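Local coordinates for CS1 fimbrial subunit A (PDB 4HJI), which forms the major subunit of CS1 fimbriae, surface filaments that enable enterotoxigenic Escherichia coli to colonize the epithelium of host organs, at residues I55-H60 against V92-K97; S73-L78 against L99-I104; V39-S44 against I129-T134. All coordinates share one frame; numbering follows the deposited sequence.

Contact 1. Residues I55-H60 against V92-K97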
ATOM      1  N   ILE A  55       8.071  -1.331   0.760  1.00 15.59           N
ATOM      2  CA  ILE A  55       7.964  -2.122   1.983  1.00 15.36           C
ATOM      3  C   ILE A  55       8.018  -3.594   1.547  1.00 15.37           C
ATOM      4  O   ILE A  55       7.190  -4.036   0.734  1.00 15.10           O
ATOM      5  CB  ILE A  55       6.638  -1.848   2.734  1.00 14.97           C
ATOM      6  CG1 ILE A  55       6.481  -0.359   3.091  1.00 14.96           C
ATOM      7  CG2 ILE A  55       6.529  -2.684   3.999  1.00 15.09           C
ATOM      8  CD1 ILE A  55       5.160   0.029   3.695  1.00 14.67           C
ATOM      9  N   ASN A  56       9.009  -4.327   2.046  1.00 15.45           N
ATOM     10  CA  ASN A  56       9.095  -5.766   1.874  1.00 15.74           C
ATOM     11  C   ASN A  56       8.092  -6.439   2.805  1.00 15.26           C
ATOM     12  O   ASN A  56       8.117  -6.206   4.012  1.00 15.21           O
ATOM     13  CB  ASN A  56      10.531  -6.239   2.156  1.00 16.73           C
ATOM     14  CG  ASN A  56      11.530  -5.619   1.202  1.00 17.32           C
ATOM     15  OD1 ASN A  56      12.413  -4.832   1.597  1.00 17.90           O
ATOM     16  ND2 ASN A  56      11.406  -5.959  -0.062  1.00 17.51           N
ATOM     17  N   THR A  57       7.203  -7.256   2.241  1.00 15.04           N
ATOM     18  CA  THR A  57       6.102  -7.852   2.998  1.00 14.73           C
ATOM     19  C   THR A  57       5.989  -9.345   2.738  1.00 15.31           C
ATOM     20  O   THR A  57       6.598  -9.874   1.812  1.00 15.72           O
ATOM     21  CB  THR A  57       4.754  -7.232   2.599  1.00 14.14           C
ATOM     22  OG1 THR A  57       4.438  -7.622   1.252  1.00 14.29           O
ATOM     23  CG2 THR A  57       4.816  -5.734   2.661  1.00 13.63           C
ATOM     24  N   VAL A  58       5.198 -10.019   3.562  1.00 15.37           N
ATOM     25  CA  VAL A  58       4.802 -11.394   3.319  1.00 15.99           C
ATOM     26  C   VAL A  58       3.326 -11.550   3.645  1.00 15.87           C
ATOM     27  O   VAL A  58       2.815 -10.878   4.530  1.00 15.42           O
ATOM     28  CB  VAL A  58       5.610 -12.423   4.141  1.00 16.83           C
ATOM     29  CG1 VAL A  58       7.047 -12.477   3.649  1.00 17.25           C
ATOM     30  CG2 VAL A  58       5.535 -12.136   5.644  1.00 16.78           C
ATOM     31  N   VAL A  59       2.657 -12.435   2.903  1.00 16.34           N
ATOM     32  CA  VAL A  59       1.276 -12.761   3.147  1.00 16.55           C
ATOM     33  C   VAL A  59       1.206 -13.995   4.038  1.00 17.57           C
ATOM     34  O   VAL A  59       1.858 -15.002   3.763  1.00 18.15           O
ATOM     35  CB  VAL A  59       0.522 -13.009   1.820  1.00 16.72           C
ATOM     36  CG1 VAL A  59      -0.895 -13.471   2.104  1.00 17.11           C
ATOM     37  CG2 VAL A  59       0.529 -11.740   0.991  1.00 15.96           C
ATOM     38  N   HIS A  60       0.424 -13.895   5.123  1.00 17.95           N
ATOM     39  CA  HIS A  60       0.115 -15.031   5.981  1.00 19.33           C
ATOM     40  C   HIS A  60      -1.289 -15.515   5.701  1.00 20.06           C
ATOM     41  O   HIS A  60      -2.195 -14.710   5.575  1.00 19.86           O
ATOM     42  CB  HIS A  60       0.140 -14.636   7.435  1.00 19.48           C
ATOM     43  CG  HIS A  60       1.502 -14.469   7.989  1.00 19.61           C
ATOM     44  ND1 HIS A  60       1.881 -15.040   9.183  1.00 20.59           N
ATOM     45  CD2 HIS A  60       2.568 -13.762   7.548  1.00 19.10           C
ATOM     46  CE1 HIS A  60       3.138 -14.724   9.435  1.00 20.52           C
ATOM     47  NE2 HIS A  60       3.573 -13.940   8.467  1.00 19.65           N
ATOM     48  N   VAL A  92      -0.365   2.686  -5.668  1.00 16.26           N
ATOM     49  CA  VAL A  92       0.124   1.615  -4.826  1.00 15.69           C
ATOM     50  C   VAL A  92       0.250   0.341  -5.632  1.00 16.13           C
ATOM     51  O   VAL A  92      -0.666  -0.015  -6.382  1.00 16.63           O
ATOM     52  CB  VAL A  92      -0.823   1.363  -3.630  1.00 15.09           C
ATOM     53  CG1 VAL A  92      -0.233   0.311  -2.720  1.00 14.82           C
ATOM     54  CG2 VAL A  92      -1.107   2.661  -2.910  1.00 14.75           C
ATOM     55  N   ASN A  93       1.424  -0.283  -5.554  1.00 16.41           N
ATOM     56  CA  ASN A  93       1.680  -1.537  -6.262  1.00 17.21           C
ATOM     57  C   ASN A  93       1.912  -2.620  -5.223  1.00 16.56           C
ATOM     58  O   ASN A  93       2.517  -2.364  -4.186  1.00 16.10           O
ATOM     59  CB  ASN A  93       2.938  -1.481  -7.158  1.00 18.49           C
ATOM     60  CG  ASN A  93       2.796  -0.591  -8.376  1.00 19.81           C
ATOM     61  OD1 ASN A  93       1.958   0.300  -8.441  1.00 21.18           O
ATOM     62  ND2 ASN A  93       3.620  -0.855  -9.375  1.00 21.26           N
ATOM     63  N   PHE A  94       1.429  -3.820  -5.502  1.00 16.62           N
ATOM     64  CA  PHE A  94       1.651  -4.961  -4.633  1.00 16.54           C
ATOM     65  C   PHE A  94       1.971  -6.171  -5.478  1.00 17.63           C
ATOM     66  O   PHE A  94       1.276  -6.447  -6.457  1.00 17.93           O
ATOM     67  CB  PHE A  94       0.425  -5.260  -3.751  1.00 16.03           C
ATOM     68  CG  PHE A  94       0.617  -6.457  -2.873  1.00 16.05           C
ATOM     69  CD1 PHE A  94      -0.114  -7.608  -3.053  1.00 16.53           C
ATOM     70  CD2 PHE A  94       1.560  -6.424  -1.845  1.00 15.73           C
ATOM     71  CE1 PHE A  94       0.082  -8.718  -2.240  1.00 16.80           C
ATOM     72  CE2 PHE A  94       1.774  -7.529  -1.043  1.00 15.87           C
ATOM     73  CZ  PHE A  94       1.041  -8.677  -1.232  1.00 16.40           C
ATOM     74  N   ALA A  95       3.035  -6.883  -5.114  1.00 18.13           N
ATOM     75  CA  ALA A  95       3.428  -8.078  -5.854  1.00 19.44           C
ATOM     76  C   ALA A  95       3.548  -7.788  -7.343  1.00 20.26           C
ATOM     77  O   ALA A  95       3.203  -8.636  -8.169  1.00 21.61           O
ATOM     78  CB  ALA A  95       2.410  -9.190  -5.610  1.00 19.69           C
ATOM     79  N   GLY A  96       4.011  -6.581  -7.693  1.00 20.26           N
ATOM     80  CA  GLY A  96       4.250  -6.207  -9.086  1.00 21.41           C
ATOM     81  C   GLY A  96       2.999  -5.872  -9.889  1.00 21.65           C
ATOM     82  O   GLY A  96       3.063  -5.777 -11.108  1.00 23.09           O
ATOM     83  N   LYS A  97       1.869  -5.701  -9.206  1.00 21.08           N
ATOM     84  CA  LYS A  97       0.594  -5.324  -9.824  1.00 21.23           C
ATOM     85  C   LYS A  97       0.066  -4.019  -9.182  1.00 19.85           C
ATOM     86  O   LYS A  97       0.128  -3.855  -7.974  1.00 18.54           O
ATOM     87  CB  LYS A  97      -0.419  -6.453  -9.610  1.00 22.13           C
ATOM     88  CG  LYS A  97      -0.014  -7.775 -10.250  1.00 23.86           C
ATOM     89  CD  LYS A  97      -0.086  -8.953  -9.285  1.00 24.59           C
ATOM     90  CE  LYS A  97       0.638 -10.186  -9.833  1.00 26.08           C
ATOM     91  NZ  LYS A  97       1.444 -10.848  -8.744  1.00 26.00           N
TER

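Contact 2. Residues S73-L78 against L99-I104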
ATOM      1  N   SER A  73      -9.387   0.649  -0.343  0.50 16.85           N
ATOM      2  CA  SER A  73     -10.754   1.011   0.034  0.50 17.71           C
ATOM      3  C   SER A  73     -11.170   2.339  -0.588  0.50 18.09           C
ATOM      4  O   SER A  73     -12.349   2.665  -0.616  0.50 18.88           O
ATOM      5  CB  SER A  73     -10.870   1.124   1.554  0.50 17.65           C
ATOM      6  OG  SER A  73     -10.264   2.318   1.970  0.50 17.32           O
ATOM      7  N   ALA A  74     -10.199   3.115  -1.067  1.00 17.80           N
ATOM      8  CA  ALA A  74     -10.476   4.395  -1.681  1.00 18.59           C
ATOM      9  C   ALA A  74      -9.247   4.757  -2.469  1.00 18.72           C
ATOM     10  O   ALA A  74      -8.155   4.271  -2.164  1.00 18.20           O
ATOM     11  CB  ALA A  74     -10.766   5.449  -0.622  1.00 18.71           C
ATOM     12  N   ASP A  75      -9.439   5.596  -3.487  1.00 19.90           N
ATOM     13  CA  ASP A  75      -8.336   6.178  -4.244  1.00 20.31           C
ATOM     14  C   ASP A  75      -7.530   7.037  -3.305  1.00 19.41           C
ATOM     15  O   ASP A  75      -8.045   8.045  -2.816  1.00 20.43           O
ATOM     16  CB  ASP A  75      -8.849   7.107  -5.334  1.00 21.98           C
ATOM     17  CG  ASP A  75      -9.349   6.377  -6.548  1.00 23.32           C
ATOM     18  OD1 ASP A  75      -9.144   5.145  -6.631  1.00 24.05           O
ATOM     19  OD2 ASP A  75      -9.920   7.042  -7.454  1.00 25.52           O
ATOM     20  N   PRO A  76      -6.273   6.647  -3.036  1.00 18.30           N
ATOM     21  CA  PRO A  76      -5.502   7.439  -2.110  1.00 17.43           C
ATOM     22  C   PRO A  76      -4.963   8.721  -2.728  1.00 17.25           C
ATOM     23  O   PRO A  76      -4.483   8.728  -3.871  1.00 17.16           O
ATOM     24  CB  PRO A  76      -4.388   6.489  -1.682  1.00 17.01           C
ATOM     25  CG  PRO A  76      -4.223   5.537  -2.798  1.00 17.41           C
ATOM     26  CD  PRO A  76      -5.520   5.495  -3.552  1.00 17.99           C
ATOM     27  N   VAL A  77      -5.083   9.804  -1.968  1.00 16.90           N
ATOM     28  CA  VAL A  77      -4.571  11.098  -2.335  1.00 17.22           C
ATOM     29  C   VAL A  77      -3.936  11.761  -1.122  1.00 16.68           C
ATOM     30  O   VAL A  77      -4.383  11.541  -0.006  1.00 16.66           O
ATOM     31  CB  VAL A  77      -5.679  11.987  -2.917  1.00 18.21           C
ATOM     32  CG1 VAL A  77      -5.088  13.257  -3.462  1.00 19.02           C
ATOM     33  CG2 VAL A  77      -6.374  11.296  -4.087  1.00 18.53           C
ATOM     34  N   LEU A  78      -2.895  12.563  -1.340  1.00 16.43           N
ATOM     35  CA  LEU A  78      -2.329  13.385  -0.274  1.00 16.26           C
ATOM     36  C   LEU A  78      -2.811  14.811  -0.479  1.00 16.91           C
ATOM     37  O   LEU A  78      -2.568  15.419  -1.536  1.00 17.44           O
ATOM     38  CB  LEU A  78      -0.807  13.361  -0.292  1.00 16.11           C
ATOM     39  CG  LEU A  78      -0.137  11.997  -0.407  1.00 15.49           C
ATOM     40  CD1 LEU A  78       1.366  12.207  -0.380  1.00 15.65           C
ATOM     41  CD2 LEU A  78      -0.578  11.053   0.708  1.00 14.89           C
ATOM     42  N   LEU A  99      -2.609  -1.604  -7.606  1.00 16.67           N
ATOM     43  CA  LEU A  99      -3.859  -1.764  -6.897  1.00 16.27           C
ATOM     44  C   LEU A  99      -4.821  -0.630  -7.253  1.00 16.40           C
ATOM     45  O   LEU A  99      -4.429   0.431  -7.734  1.00 16.47           O
ATOM     46  CB  LEU A  99      -3.599  -1.755  -5.396  1.00 15.33           C
ATOM     47  CG  LEU A  99      -2.664  -2.829  -4.817  1.00 15.11           C
ATOM     48  CD1 LEU A  99      -2.555  -2.673  -3.305  1.00 14.48           C
ATOM     49  CD2 LEU A  99      -3.096  -4.236  -5.197  1.00 15.70           C
ATOM     50  N   SER A 100      -6.106  -0.895  -7.053  1.00 16.50           N
ATOM     51  CA  SER A 100      -7.161   0.096  -7.244  1.00 16.79           C
ATOM     52  C   SER A 100      -8.314  -0.302  -6.314  1.00 16.67           C
ATOM     53  O   SER A 100      -8.193  -1.266  -5.558  1.00 16.21           O
ATOM     54  CB  SER A 100      -7.625   0.112  -8.692  1.00 17.85           C
ATOM     55  OG  SER A 100      -8.249  -1.109  -9.024  1.00 18.43           O
ATOM     56  N   THR A 101      -9.456   0.369  -6.461  1.00 17.23           N
ATOM     57  CA  THR A 101     -10.640   0.022  -5.674  1.00 17.43           C
ATOM     58  C   THR A 101     -11.304  -1.251  -6.224  1.00 18.35           C
ATOM     59  O   THR A 101     -12.238  -1.762  -5.628  1.00 18.75           O
ATOM     60  CB  THR A 101     -11.658   1.182  -5.615  1.00 17.87           C
ATOM     61  OG1 THR A 101     -11.937   1.683  -6.940  1.00 18.67           O
ATOM     62  CG2 THR A 101     -11.140   2.305  -4.736  1.00 17.11           C
ATOM     63  N   THR A 102     -10.846  -1.751  -7.375  1.00 18.75           N
ATOM     64  CA  THR A 102     -11.264  -3.041  -7.859  1.00 19.67           C
ATOM     65  C   THR A 102     -10.282  -4.096  -7.440  1.00 19.42           C
ATOM     66  O   THR A 102      -9.075  -3.970  -7.701  1.00 18.96           O
ATOM     67  CB  THR A 102     -11.310  -3.057  -9.401  1.00 20.54           C
ATOM     68  OG1 THR A 102     -12.109  -1.972  -9.862  1.00 21.03           O
ATOM     69  CG2 THR A 102     -11.877  -4.362  -9.915  1.00 21.59           C
ATOM     70  N   GLY A 103     -10.786  -5.147  -6.805  1.00 20.03           N
ATOM     71  CA  GLY A 103      -9.912  -6.192  -6.299  1.00 19.96           C
ATOM     72  C   GLY A 103      -9.170  -6.903  -7.403  1.00 20.81           C
ATOM     73  O   GLY A 103      -9.719  -7.113  -8.494  1.00 21.81           O
ATOM     74  N   ILE A 104      -7.909  -7.231  -7.126  1.00 20.59           N
ATOM     75  CA  ILE A 104      -7.152  -8.149  -7.957  1.00 21.61           C
ATOM     76  C   ILE A 104      -6.809  -9.398  -7.151  1.00 21.79           C
ATOM     77  O   ILE A 104      -6.577  -9.331  -5.940  1.00 20.99           O
ATOM     78  CB  ILE A 104      -5.890  -7.496  -8.573  1.00 21.52           C
ATOM     79  CG1 ILE A 104      -4.783  -7.223  -7.555  1.00 20.79           C
ATOM     80  CG2 ILE A 104      -6.261  -6.207  -9.296  1.00 21.74           C
ATOM     81  CD1 ILE A 104      -3.483  -6.831  -8.227  1.00 20.89           C
TER

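Contact 3. Residues V39-S44 against I129-T134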
ATOM      1  N   VAL A  39       3.955   6.304   7.057  1.00 13.85           N
ATOM      2  CA  VAL A  39       5.058   6.392   6.090  1.00 13.93           C
ATOM      3  C   VAL A  39       5.287   7.874   5.803  1.00 14.13           C
ATOM      4  O   VAL A  39       4.333   8.610   5.605  1.00 13.99           O
ATOM      5  CB  VAL A  39       4.724   5.638   4.776  1.00 13.71           C
ATOM      6  CG1 VAL A  39       5.707   5.998   3.656  1.00 14.19           C
ATOM      7  CG2 VAL A  39       4.678   4.142   5.046  1.00 13.54           C
ATOM      8  N   ALA A  40       6.532   8.325   5.862  1.00 14.58           N
ATOM      9  CA  ALA A  40       6.867   9.675   5.427  1.00 15.18           C
ATOM     10  C   ALA A  40       7.646   9.538   4.131  1.00 15.44           C
ATOM     11  O   ALA A  40       8.699   8.889   4.113  1.00 15.84           O
ATOM     12  CB  ALA A  40       7.722  10.385   6.464  1.00 15.86           C
ATOM     13  N   LEU A  41       7.144  10.137   3.051  1.00 15.53           N
ATOM     14  CA  LEU A  41       7.813  10.077   1.756  1.00 15.99           C
ATOM     15  C   LEU A  41       8.943  11.082   1.663  1.00 17.12           C
ATOM     16  O   LEU A  41       8.960  12.111   2.348  1.00 17.57           O
ATOM     17  CB  LEU A  41       6.822  10.315   0.617  1.00 15.79           C
ATOM     18  CG  LEU A  41       5.560   9.466   0.656  1.00 14.99           C
ATOM     19  CD1 LEU A  41       4.664   9.895  -0.484  1.00 15.16           C
ATOM     20  CD2 LEU A  41       5.910   7.997   0.567  1.00 14.67           C
ATOM     21  N   THR A  42       9.914  10.773   0.821  1.00 17.76           N
ATOM     22  CA  THR A  42      11.059  11.636   0.631  1.00 19.03           C
ATOM     23  C   THR A  42      10.908  12.418  -0.673  1.00 19.73           C
ATOM     24  O   THR A  42      10.675  11.829  -1.713  1.00 19.56           O
ATOM     25  CB  THR A  42      12.349  10.804   0.601  1.00 19.62           C
ATOM     26  OG1 THR A  42      12.521  10.181   1.885  1.00 19.47           O
ATOM     27  CG2 THR A  42      13.543  11.672   0.308  1.00 20.90           C
ATOM     28  N   TYR A  43      11.015  13.740  -0.594  1.00 20.60           N
ATOM     29  CA  TYR A  43      10.953  14.583  -1.780  1.00 21.65           C
ATOM     30  C   TYR A  43      12.320  14.680  -2.453  1.00 22.91           C
ATOM     31  O   TYR A  43      13.362  14.645  -1.781  1.00 23.56           O
ATOM     32  CB  TYR A  43      10.440  15.961  -1.378  1.00 22.09           C
ATOM     33  CG  TYR A  43      10.177  16.926  -2.502  1.00 22.99           C
ATOM     34  CD1 TYR A  43      10.924  18.088  -2.620  1.00 24.38           C
ATOM     35  CD2 TYR A  43       9.159  16.707  -3.418  1.00 22.68           C
ATOM     36  CE1 TYR A  43      10.686  18.996  -3.636  1.00 25.34           C
ATOM     37  CE2 TYR A  43       8.911  17.613  -4.438  1.00 23.69           C
ATOM     38  CZ  TYR A  43       9.685  18.754  -4.541  1.00 24.96           C
ATOM     39  OH  TYR A  43       9.453  19.679  -5.527  1.00 26.16           O
ATOM     40  N   SER A  44      12.312  14.772  -3.784  1.00 23.61           N
ATOM     41  CA  SER A  44      13.514  14.927  -4.575  1.00 24.98           C
ATOM     42  C   SER A  44      13.371  16.208  -5.391  1.00 26.06           C
ATOM     43  O   SER A  44      12.691  16.213  -6.415  1.00 26.10           O
ATOM     44  CB  SER A  44      13.696  13.711  -5.496  1.00 24.92           C
ATOM     45  OG  SER A  44      14.821  13.853  -6.342  1.00 26.39           O
ATOM     46  N   ILE A 129       4.527   2.532  -2.490  1.00 15.11           N
ATOM     47  CA  ILE A 129       3.660   3.713  -2.448  1.00 15.09           C
ATOM     48  C   ILE A 129       4.340   4.819  -3.256  1.00 16.08           C
ATOM     49  O   ILE A 129       5.496   5.136  -2.984  1.00 16.34           O
ATOM     50  CB  ILE A 129       3.396   4.140  -0.979  1.00 14.64           C
ATOM     51  CG1 ILE A 129       2.667   3.008  -0.265  1.00 14.25           C
ATOM     52  CG2 ILE A 129       2.619   5.451  -0.926  1.00 14.60           C
ATOM     53  CD1 ILE A 129       2.510   3.229   1.209  1.00 13.99           C
ATOM     54  N   HIS A 130       3.598   5.408  -4.195  1.00 16.89           N
ATOM     55  CA  HIS A 130       4.112   6.315  -5.264  1.00 18.26           C
ATOM     56  C   HIS A 130       3.257   7.590  -5.323  1.00 18.44           C
ATOM     57  O   HIS A 130       2.269   7.630  -6.079  1.00 19.52           O
ATOM     58  CB  HIS A 130       4.081   5.661  -6.669  1.00 19.10           C
ATOM     59  CG  HIS A 130       4.753   4.327  -6.756  1.00 19.29           C
ATOM     60  ND1 HIS A 130       6.085   4.191  -7.070  1.00 20.11           N
ATOM     61  CD2 HIS A 130       4.286   3.071  -6.541  1.00 19.14           C
ATOM     62  CE1 HIS A 130       6.413   2.912  -7.054  1.00 20.13           C
ATOM     63  NE2 HIS A 130       5.340   2.212  -6.742  1.00 19.56           N
ATOM     64  N   ALA A 131       3.641   8.645  -4.608  1.00 18.25           N
ATOM     65  CA  ALA A 131       2.976   9.961  -4.759  1.00 18.62           C
ATOM     66  C   ALA A 131       3.512  10.664  -5.992  1.00 19.60           C
ATOM     67  O   ALA A 131       4.714  10.871  -6.091  1.00 20.32           O
ATOM     68  CB  ALA A 131       3.210  10.840  -3.556  1.00 18.59           C
ATOM     69  N   ASP A 132       2.621  11.035  -6.916  1.00 20.00           N
ATOM     70  CA  ASP A 132       3.019  11.645  -8.174  1.00 21.23           C
ATOM     71  C   ASP A 132       2.753  13.155  -8.235  1.00 22.02           C
ATOM     72  O   ASP A 132       1.652  13.607  -8.546  1.00 22.00           O
ATOM     73  CB  ASP A 132       2.266  10.953  -9.284  1.00 21.52           C
ATOM     74  CG  ASP A 132       2.595  11.514 -10.636  1.00 22.91           C
ATOM     75  OD1 ASP A 132       3.550  12.321 -10.735  1.00 23.39           O
ATOM     76  OD2 ASP A 132       1.888  11.148 -11.588  1.00 23.62           O
ATOM     77  N   ALA A 133       3.780  13.938  -7.926  1.00 22.71           N
ATOM     78  CA  ALA A 133       3.607  15.381  -7.835  1.00 23.72           C
ATOM     79  C   ALA A 133       3.547  16.027  -9.219  1.00 25.20           C
ATOM     80  O   ALA A 133       3.269  17.214  -9.335  1.00 26.45           O
ATOM     81  CB  ALA A 133       4.702  16.000  -6.967  1.00 23.98           C
ATOM     82  N   THR A 134       3.786  15.258 -10.277  1.00 25.41           N
ATOM     83  CA  THR A 134       3.532  15.788 -11.625  1.00 26.84           C
ATOM     84  C   THR A 134       2.036  15.883 -11.972  1.00 26.80           C
ATOM     85  O   THR A 134       1.685  16.517 -12.975  1.00 27.89           O
ATOM     86  CB  THR A 134       4.238  14.978 -12.725  1.00 27.51           C
ATOM     87  OG1 THR A 134       3.554  13.739 -12.935  1.00 26.88           O
ATOM     88  CG2 THR A 134       5.677  14.701 -12.354  1.00 27.57           C
TER

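Contact 1. Residues I55-H60 against V92-K97
In the immunoglobulin-like beta sandwich of this chaperone-usher pilin, Phe94 reaches from the end of strand 87-94 to Thr57 and Val59 on strand 49-61. The two strands are not direct neighbours: each pairs antiparallel with strand 119-131, which lies between them in the sheet, and even the nearest alpha carbons, those of Thr57 and Ala95, are 9.2 Å apart. Phe94 holds CG anti to its backbone N (chi1 178°), which extends the ring toward strand 49-61 and presents its rim there. Phe94 CE2 comes to 3.5 Å from Thr57 OG1, which lies in the ring plane, and Phe94 CZ is 3.8 Å from Val59 CG2, a methyl also near that plane. The contact with OG1 is packing; the hydroxyl is hydrogen-bonded to the backbone oxygen of Gln125, and the threonine therefore serves the intervening strand and the phenylalanine at once. Leu27 of strand 25-29 touches all three side chains and Ile106 packs on Phe94; the three residues are buried. Just past the ring the chain reverses in a type I' turn, a tight two-residue hairpin in which Phe94 N donates to Lys97 O at 2.8 Å and Lys97 N returns a bond to Phe94 O. Lys97 NZ, which also forms a salt bridge with Asp110, curls back over the turn to donate to Ala95 O at 2.9 Å, with a C=O...N angle of 146°.

Contact 2. Residues S73-L78 against L99-I104
Ser100 OG accepts a hydrogen bond of 3.1 Å from Thr102 N, with an N-H...O angle of 149°, and the bond closes a turn around Thr101, the residue that makes the contact with Ser73, Ala74 and Asp75. The bend is an ST turn, and at its apex Thr101 points its beta carbon toward the opposing backbone. Its OG1 occupies the site between the backbone N and the carbonyl carbon (chi1 50°), which leaves CG2 opposite the carbonyl carbon and facing the neighbouring segment. The methyl lies against main chain more than side chain: Thr101 CG2 is 3.8 Å from Ala74 CA and 3.9 Å from Asp75 N. Within the pilin's beta sandwich this is a surface meeting of two irregular pieces, the break in the middle of strand 68-80 and the loop that links strands 97-98 and 104-106. Backbone bonds hold both pieces, Ser100 pairing with Leu72 and Ser73 with Ser151 of strand 144-156. Leu99, next to the turn, packs inward on Val70 and Leu72. Ser73 and Ala74 both direct their beta carbons away from the loop; in the conformer modelled here Ser73 OG is hydrogen-bonded to Ser151 OG. Asp75 starts off to one side, but its side chain crosses that of Thr101 at about a right angle, with Asp75 OD1 4.0 Å from Thr101 CG2.

Contact 3. Residues V39-S44 against I129-T134
This is a buried, wholly apolar contact at one end of the beta sandwich, where Leu41 on strand 38-44 packs against Ala131 and Ile129 of strand 119-131. No hydrogen bond crosses between the segments, because strand 49-61 runs between them and pairs antiparallel with both; the closest alpha carbons, those of Leu41 and Ala131, are 8.1 Å apart. Leu41 CG lies opposite the carbonyl carbon (chi1 -51°), and the two methyls branch onto different partners. Leu41 CD1 presses on Ala131 CB at 3.5 Å, a close methyl-to-methyl approach, whereas Leu41 CD2 reaches Ile129 CG2 loosely at 4.4 Å. Beyond Ala131 the strand gives way to an Asx turn. There Asp132 OD1 takes two bonds from Thr134, a short one from OG1 (2.6 Å) on the syn side and one from the backbone N (3.0 Å), which comes from well above the carboxylate plane. Asp132 OD2 forms a salt bridge with Arg135, and Ala133 N donates to Asn49 OD1, tying the turn to strand 49-61. Around the core, Val90 and Ile88 of strand 87-94 cover Ile129 and Ala131, while strand 163-173, parallel to strand 38-44, bonds Leu41 through Thr170 and touches its side chain with Val169.

Contact 3 encloses the others along the chain: 39-44 comes first and 129-134 last, with the segments of contacts 1 and 2 alternating between them. Contacts 1 and 2 lie about 14 Å apart, centre to centre; contact 3 is about 18 Å from contact 1 and about 17 Å from contact 2. Strand 49-61 carries a side of contact 1 and separates the sides of contact 3, while Leu99 hydrogen-bonds to Val92 and so joins contacts 1 and 2. Leu78 CD1 touches Leu41 and Ala131, bringing strand 68-80 into the core of contact 3. Strand 163-173, C-terminal in this donor-strand construct, probably stands in for the strand a neighbouring subunit supplies in the fibre.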